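Local coordinates for serine acetyltransferase (Bacteroides vulgatus ATCC 8482, PDB 3F1X), which probably transfers an acyl group, consistent with a serine acetyltransferase of the left-handed beta-helix class acting in amino-acid biosynthesis, at residues A[50-58]-A[151-162]; A[86-94]-A[172-180]. All coordinates share one frame; numbering follows the deposited sequence.

Overall arrangement
Interactions 1 and 2 both lie in the helical domain ahead of the beta-helix. Interaction 1 joins the end of helix 39-53 to helices 147-153 and 155-171; interaction 2 joins the end of helix 68-93 to the turn that opens helix 177-189. Their centres lie about 23 Å apart, and their nearest atoms, about 6 Å apart, do not touch. Along the chain the segments alternate, in the order 50-58, 86-94, 151-162 and 172-180, with no strand between the paired segments. Helix 39-53 is thus tied to helices 147-153 and 155-171, and helix 68-93 to the turn between 155-171 and 177-189; both contacts lie near other subunits of the six-chain assembly.

Interaction 1. Residues A[50-58]-A[151-162]; sequences RAIIFPGYF and ISCYPAIRAISN
Ile151 lays its CG2 methyl over one face of the Phe54 ring, a CH-pi contact 3.8 Å from the centroid and 19° off the normal. With CG1 anti to the carbonyl carbon (chi1 -64°), both branches work: CD1 reaches Phe54 CD1 at 3.5 Å, and CG2 also meets Phe58 CE2. Ile53 CG2 covers the opposite face of the Phe54 ring, and Ser161 OG lies at its edge. Replacing Phe54 by an alanine would probably open a gap between these two isoleucines and deprive the Ile151 methyl of its aromatic face. Ser152 OG comes to the edge of the Tyr57 ring, 3.4 Å from CD2, and is hydrogen-bonded to Gly148 O. In the helical N-terminal domain, the contact seats the turn after helix 39-53 against helices 147-153 and 155-171. Arg50, extended from CG to NE, runs over the Phe58 ring, its CD above the ring centre. Its guanidinium plane and the Asn162 amide plane are 23° apart, and OD1 takes two weak, bent bonds, from Arg50 NH1 at 2.8 Å and NH2 at 3.1 Å. Water 1 accepts from Arg50 NH2 and donates to Ser161 OG. Glu47 salt-bridges Arg50 NE, and Asn162 ND2 donates to Ile181 O.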
# COMPACT_ATOMS: atom_id res chain seq x y z
N ARG A 50 -16.06 -1.94 -15.56
CA ARG A 50 -17.02 -0.90 -15.17
C ARG A 50 -16.61 0.47 -15.69
O ARG A 50 -17.45 1.25 -16.14
CB ARG A 50 -17.11 -0.75 -13.64
CG ARG A 50 -17.54 -1.96 -12.84
CD ARG A 50 -17.82 -1.50 -11.41
NE ARG A 50 -17.75 -2.59 -10.43
CZ ARG A 50 -18.58 -3.63 -10.40
NH1 ARG A 50 -18.42 -4.56 -9.46
NH2 ARG A 50 -19.55 -3.74 -11.29
N ALA A 51 -15.32 0.76 -15.59
CA ALA A 51 -14.77 2.04 -16.00
C ALA A 51 -14.81 2.21 -17.51
O ALA A 51 -14.80 3.33 -18.01
CB ALA A 51 -13.34 2.18 -15.50
N ILE A 52 -14.82 1.09 -18.22
CA ILE A 52 -14.87 1.12 -19.68
C ILE A 52 -16.33 1.18 -20.14
O ILE A 52 -16.65 1.85 -21.11
CB ILE A 52 -14.20 -0.13 -20.28
CG1 ILE A 52 -12.71 -0.11 -19.97
CG2 ILE A 52 -14.44 -0.17 -21.77
CD1 ILE A 52 -12.01 -1.43 -20.21
N ILE A 53 -17.19 0.47 -19.44
CA ILE A 53 -18.61 0.45 -19.78
C ILE A 53 -19.27 1.79 -19.44
O ILE A 53 -20.10 2.29 -20.19
CB ILE A 53 -19.34 -0.69 -19.03
CG1 ILE A 53 -18.87 -2.04 -19.58
CG2 ILE A 53 -20.87 -0.51 -19.14
CD1 ILE A 53 -19.22 -3.24 -18.70
N PHE A 54 -18.90 2.36 -18.31
CA PHE A 54 -19.44 3.66 -17.88
C PHE A 54 -18.27 4.63 -17.79
O PHE A 54 -17.82 4.97 -16.70
CB PHE A 54 -20.09 3.52 -16.50
CG PHE A 54 -21.18 2.50 -16.44
CD1 PHE A 54 -22.39 2.72 -17.10
CD2 PHE A 54 -21.01 1.32 -15.73
CE1 PHE A 54 -23.42 1.76 -17.05
CE2 PHE A 54 -22.02 0.36 -15.66
CZ PHE A 54 -23.23 0.58 -16.32
N PRO A 55 -17.78 5.11 -18.94
CA PRO A 55 -16.65 6.04 -18.98
C PRO A 55 -16.81 7.32 -18.17
O PRO A 55 -17.82 8.02 -18.26
CB PRO A 55 -16.47 6.31 -20.47
CG PRO A 55 -17.85 6.16 -21.02
CD PRO A 55 -18.38 4.94 -20.28
N GLY A 56 -15.79 7.63 -17.38
CA GLY A 56 -15.84 8.84 -16.57
C GLY A 56 -16.48 8.66 -15.20
O GLY A 56 -16.31 9.52 -14.34
N TYR A 57 -17.22 7.57 -15.00
CA TYR A 57 -17.86 7.32 -13.71
C TYR A 57 -16.95 6.50 -12.82
O TYR A 57 -16.84 6.75 -11.62
CB TYR A 57 -19.19 6.60 -13.87
CG TYR A 57 -20.34 7.53 -14.16
CD1 TYR A 57 -20.69 7.86 -15.46
CD2 TYR A 57 -21.06 8.11 -13.12
CE1 TYR A 57 -21.74 8.75 -15.72
CE2 TYR A 57 -22.10 9.00 -13.36
CZ TYR A 57 -22.44 9.32 -14.66
OH TYR A 57 -23.47 10.20 -14.89
N PHE A 58 -16.31 5.51 -13.43
CA PHE A 58 -15.38 4.65 -12.74
C PHE A 58 -14.06 4.86 -13.47
O PHE A 58 -13.00 4.42 -13.01
CB PHE A 58 -15.80 3.18 -12.87
CG PHE A 58 -17.04 2.83 -12.10
CD1 PHE A 58 -16.98 2.60 -10.73
CD2 PHE A 58 -18.27 2.71 -12.75
CE1 PHE A 58 -18.13 2.27 -10.00
CE2 PHE A 58 -19.43 2.38 -12.04
CZ PHE A 58 -19.36 2.15 -10.66
N ILE A 151 -25.62 4.42 -11.25
CA ILE A 151 -24.39 3.77 -11.69
C ILE A 151 -23.31 3.86 -10.62
O ILE A 151 -22.57 2.90 -10.39
CB ILE A 151 -23.84 4.44 -12.97
CG1 ILE A 151 -24.84 4.25 -14.12
CG2 ILE A 151 -22.47 3.85 -13.33
CD1 ILE A 151 -24.46 5.01 -15.37
N SER A 152 -23.24 5.01 -9.97
CA SER A 152 -22.23 5.28 -8.95
C SER A 152 -22.29 4.54 -7.62
O SER A 152 -21.24 4.20 -7.07
CB SER A 152 -22.14 6.79 -8.69
OG SER A 152 -21.60 7.46 -9.82
N CYS A 153 -23.48 4.28 -7.08
CA CYS A 153 -23.54 3.59 -5.80
C CYS A 153 -24.61 2.53 -5.60
O CYS A 153 -24.62 1.87 -4.56
CB CYS A 153 -23.61 4.61 -4.66
SG CYS A 153 -25.18 5.50 -4.52
N TYR A 154 -25.51 2.35 -6.55
CA TYR A 154 -26.55 1.33 -6.40
C TYR A 154 -25.90 -0.05 -6.51
O TYR A 154 -25.24 -0.36 -7.50
CB TYR A 154 -27.62 1.49 -7.47
CG TYR A 154 -28.70 2.47 -7.09
CD1 TYR A 154 -28.39 3.65 -6.41
CD2 TYR A 154 -30.02 2.25 -7.44
CE1 TYR A 154 -29.38 4.57 -6.09
CE2 TYR A 154 -31.02 3.17 -7.12
CZ TYR A 154 -30.69 4.33 -6.45
OH TYR A 154 -31.67 5.24 -6.13
N PRO A 155 -26.09 -0.90 -5.49
CA PRO A 155 -25.52 -2.24 -5.49
C PRO A 155 -26.04 -3.15 -6.59
O PRO A 155 -25.30 -3.97 -7.13
CB PRO A 155 -25.87 -2.76 -4.09
CG PRO A 155 -27.19 -2.07 -3.81
CD PRO A 155 -26.93 -0.67 -4.30
N ALA A 156 -27.32 -3.00 -6.94
CA ALA A 156 -27.93 -3.82 -7.97
C ALA A 156 -27.22 -3.71 -9.32
O ALA A 156 -26.97 -4.72 -9.97
CB ALA A 156 -29.40 -3.45 -8.13
N ILE A 157 -26.88 -2.49 -9.73
CA ILE A 157 -26.20 -2.30 -11.00
C ILE A 157 -24.86 -3.02 -11.01
O ILE A 157 -24.44 -3.55 -12.04
CB ILE A 157 -25.97 -0.81 -11.31
CG1 ILE A 157 -27.31 -0.10 -11.41
CG2 ILE A 157 -25.22 -0.66 -12.64
CD1 ILE A 157 -28.18 -0.59 -12.55
N ARG A 158 -24.19 -3.04 -9.86
CA ARG A 158 -22.91 -3.70 -9.73
C ARG A 158 -23.06 -5.20 -9.89
O ARG A 158 -22.27 -5.84 -10.59
CB ARG A 158 -22.28 -3.36 -8.37
CG ARG A 158 -21.86 -1.91 -8.27
CD ARG A 158 -21.39 -1.52 -6.88
NE ARG A 158 -21.00 -0.11 -6.83
CZ ARG A 158 -20.55 0.50 -5.74
NH1 ARG A 158 -20.22 1.79 -5.78
NH2 ARG A 158 -20.43 -0.17 -4.60
N ALA A 159 -24.07 -5.77 -9.24
CA ALA A 159 -24.32 -7.21 -9.33
C ALA A 159 -24.72 -7.59 -10.75
O ALA A 159 -24.21 -8.56 -11.30
CB ALA A 159 -25.42 -7.61 -8.35
N ILE A 160 -25.63 -6.82 -11.34
CA ILE A 160 -26.09 -7.09 -12.70
C ILE A 160 -24.94 -6.94 -13.69
O ILE A 160 -24.82 -7.71 -14.64
CB ILE A 160 -27.27 -6.16 -13.07
CG1 ILE A 160 -28.47 -6.48 -12.18
CG2 ILE A 160 -27.67 -6.34 -14.54
CD1 ILE A 160 -29.59 -5.47 -12.27
N SER A 161 -24.09 -5.95 -13.47
CA SER A 161 -22.94 -5.74 -14.34
C SER A 161 -22.02 -6.95 -14.26
O SER A 161 -21.61 -7.49 -15.28
CB SER A 161 -22.17 -4.48 -13.93
OG SER A 161 -22.95 -3.33 -14.13
N ASN A 162 -21.70 -7.37 -13.03
CA ASN A 162 -20.82 -8.52 -12.83
C ASN A 162 -21.43 -9.75 -13.51
O ASN A 162 -20.73 -10.53 -14.16
CB ASN A 162 -20.63 -8.82 -11.33
CG ASN A 162 -19.51 -7.99 -10.69
OD1 ASN A 162 -19.43 -6.78 -10.88
ND2 ASN A 162 -18.65 -8.66 -9.92
O HOH W 1 -20.95 -1.65 -12.41

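Interaction 2. Residues A[86-94]-A[172-180]; sequences QILAGLCFG and LGVPLIPRF
The Phe93 ring carries the Leu176 CD2 methyl on one face, 3.3 Å above the plane and displaced toward the rim on the CG side. This CH-pi contact brings CD2 to 3.4 Å from Phe93 CG and places it 26° off the ring normal. Phe93 CG stands anti to the backbone N (chi1 -151°), which swings the ring from the last helical turn toward Leu176, and His30 meets the same ring edge-to-face. The edge of the Phe180 ring faces Leu176 O, which lies in its plane. Behind the aromatic contact the backbones draw close at Gly90, whose CA is 5.3 Å from Pro175 CA. A beta carbon at Gly90 would clash with Pro175 O, so the lack of a side chain admits this approach; Gly90 CA makes a CA-H...O contact with that oxygen at 3.5 Å. Pro175 CG sits 3.3 Å from Gly90 O, while its CD meets Leu91 CD2. Farther back along the helix, the Ile87 and Val174 side chains cross at about a right angle, with the two CG2 methyls 4.0 Å apart. Ile177 CG1 and CD1 both lie against Gln86 O, each at 3.4 Å. Glu149 of a neighbouring subunit packs on Leu176. The arrangement is that of a helix end packed on an interhelical turn, with a Schellman motif at Gly173 and Leu176 at the N-cap of the next helix.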
# COMPACT_ATOMS: atom_id res chain seq x y z
N GLN A 86 -6.06 -14.46 -16.22
CA GLN A 86 -7.10 -15.13 -15.44
C GLN A 86 -7.84 -16.17 -16.25
O GLN A 86 -8.23 -17.22 -15.73
CB GLN A 86 -8.07 -14.10 -14.87
CG GLN A 86 -7.45 -13.22 -13.80
CD GLN A 86 -6.72 -14.04 -12.75
OE1 GLN A 86 -5.50 -13.95 -12.60
NE2 GLN A 86 -7.47 -14.86 -12.03
N ILE A 87 -8.03 -15.89 -17.53
CA ILE A 87 -8.70 -16.85 -18.39
C ILE A 87 -7.76 -18.06 -18.49
O ILE A 87 -8.22 -19.21 -18.48
CB ILE A 87 -8.98 -16.25 -19.78
CG1 ILE A 87 -10.11 -15.21 -19.67
CG2 ILE A 87 -9.35 -17.35 -20.76
CD1 ILE A 87 -10.45 -14.49 -20.96
N LEU A 88 -6.46 -17.81 -18.57
CA LEU A 88 -5.49 -18.90 -18.65
C LEU A 88 -5.58 -19.75 -17.37
O LEU A 88 -5.51 -20.98 -17.42
CB LEU A 88 -4.07 -18.35 -18.81
CG LEU A 88 -2.94 -19.38 -18.96
CD1 LEU A 88 -3.16 -20.22 -20.21
CD2 LEU A 88 -1.61 -18.66 -19.04
N ALA A 89 -5.74 -19.09 -16.23
CA ALA A 89 -5.86 -19.80 -14.96
C ALA A 89 -7.12 -20.67 -14.95
O ALA A 89 -7.11 -21.80 -14.46
CB ALA A 89 -5.88 -18.82 -13.79
N GLY A 90 -8.20 -20.13 -15.50
CA GLY A 90 -9.46 -20.87 -15.55
C GLY A 90 -9.34 -22.12 -16.40
O GLY A 90 -9.74 -23.20 -15.98
N LEU A 91 -8.78 -21.97 -17.60
CA LEU A 91 -8.61 -23.11 -18.49
C LEU A 91 -7.75 -24.18 -17.82
O LEU A 91 -8.04 -25.36 -17.93
CB LEU A 91 -7.95 -22.66 -19.80
CG LEU A 91 -8.79 -21.77 -20.72
CD1 LEU A 91 -7.90 -21.12 -21.76
CD2 LEU A 91 -9.88 -22.60 -21.37
N CYS A 92 -6.70 -23.75 -17.12
CA CYS A 92 -5.80 -24.69 -16.44
C CYS A 92 -6.44 -25.40 -15.26
O CYS A 92 -6.14 -26.56 -14.99
CB CYS A 92 -4.54 -23.96 -15.95
SG CYS A 92 -3.37 -23.49 -17.25
N PHE A 93 -7.32 -24.70 -14.55
CA PHE A 93 -7.99 -25.27 -13.39
C PHE A 93 -8.82 -26.50 -13.77
O PHE A 93 -8.44 -27.63 -13.47
CB PHE A 93 -8.90 -24.23 -12.74
CG PHE A 93 -9.08 -24.42 -11.26
CD1 PHE A 93 -8.12 -23.95 -10.37
CD2 PHE A 93 -10.21 -25.07 -10.77
CE1 PHE A 93 -8.28 -24.13 -8.99
CE2 PHE A 93 -10.38 -25.26 -9.39
CZ PHE A 93 -9.42 -24.79 -8.50
N GLY A 94 -9.95 -26.27 -14.42
CA GLY A 94 -10.79 -27.37 -14.84
C GLY A 94 -11.27 -27.20 -16.27
O GLY A 94 -11.14 -26.12 -16.84
N LEU A 172 -18.40 -17.70 -23.89
CA LEU A 172 -17.15 -17.86 -24.64
C LEU A 172 -16.41 -19.13 -24.25
O LEU A 172 -15.40 -19.47 -24.86
CB LEU A 172 -16.25 -16.66 -24.42
CG LEU A 172 -16.69 -15.37 -25.10
CD1 LEU A 172 -15.85 -14.21 -24.60
CD2 LEU A 172 -16.56 -15.53 -26.62
N GLY A 173 -16.90 -19.81 -23.23
CA GLY A 173 -16.28 -21.05 -22.79
C GLY A 173 -15.18 -20.93 -21.75
O GLY A 173 -14.35 -21.84 -21.63
N VAL A 174 -15.15 -19.84 -20.99
CA VAL A 174 -14.13 -19.69 -19.96
C VAL A 174 -14.62 -20.36 -18.68
O VAL A 174 -15.60 -19.92 -18.08
CB VAL A 174 -13.84 -18.21 -19.66
CG1 VAL A 174 -12.76 -18.10 -18.58
CG2 VAL A 174 -13.38 -17.49 -20.92
N PRO A 175 -13.95 -21.43 -18.25
CA PRO A 175 -14.40 -22.10 -17.03
C PRO A 175 -13.95 -21.43 -15.72
O PRO A 175 -12.99 -20.66 -15.70
CB PRO A 175 -13.82 -23.50 -17.18
CG PRO A 175 -12.51 -23.23 -17.83
CD PRO A 175 -12.81 -22.14 -18.86
N LEU A 176 -14.69 -21.71 -14.65
CA LEU A 176 -14.38 -21.20 -13.31
C LEU A 176 -14.48 -19.68 -13.11
O LEU A 176 -15.18 -19.21 -12.22
CB LEU A 176 -12.98 -21.67 -12.91
CG LEU A 176 -12.58 -21.49 -11.44
CD1 LEU A 176 -13.35 -22.50 -10.58
CD2 LEU A 176 -11.08 -21.71 -11.29
N ILE A 177 -13.77 -18.92 -13.93
CA ILE A 177 -13.79 -17.48 -13.81
C ILE A 177 -15.18 -16.84 -13.71
O ILE A 177 -15.36 -15.91 -12.92
CB ILE A 177 -13.01 -16.82 -14.97
CG1 ILE A 177 -11.55 -17.30 -14.94
CG2 ILE A 177 -13.04 -15.32 -14.85
CD1 ILE A 177 -10.86 -17.08 -13.59
N PRO A 178 -16.17 -17.31 -14.49
CA PRO A 178 -17.51 -16.69 -14.39
C PRO A 178 -18.13 -16.77 -12.99
O PRO A 178 -18.67 -15.79 -12.49
CB PRO A 178 -18.32 -17.46 -15.43
CG PRO A 178 -17.28 -17.86 -16.46
CD PRO A 178 -16.13 -18.30 -15.57
N ARG A 179 -18.06 -17.94 -12.37
CA ARG A 179 -18.62 -18.15 -11.04
C ARG A 179 -17.86 -17.30 -10.03
O ARG A 179 -18.43 -16.76 -9.08
CB ARG A 179 -18.54 -19.63 -10.67
CG ARG A 179 -19.27 -20.01 -9.39
CD ARG A 179 -20.74 -19.63 -9.44
NE ARG A 179 -21.43 -19.96 -8.19
CZ ARG A 179 -21.83 -21.18 -7.84
NH1 ARG A 179 -21.63 -22.21 -8.65
NH2 ARG A 179 -22.44 -21.37 -6.67
N PHE A 180 -16.55 -17.18 -10.23
CA PHE A 180 -15.70 -16.38 -9.38
C PHE A 180 -16.23 -14.96 -9.38
O PHE A 180 -16.39 -14.33 -8.33
CB PHE A 180 -14.29 -16.37 -9.93
CG PHE A 180 -13.28 -16.95 -9.01
CD1 PHE A 180 -12.72 -16.18 -8.00
CD2 PHE A 180 -12.88 -18.28 -9.15
CE1 PHE A 180 -11.77 -16.71 -7.14
CE2 PHE A 180 -11.92 -18.82 -8.30
CZ PHE A 180 -11.37 -18.04 -7.28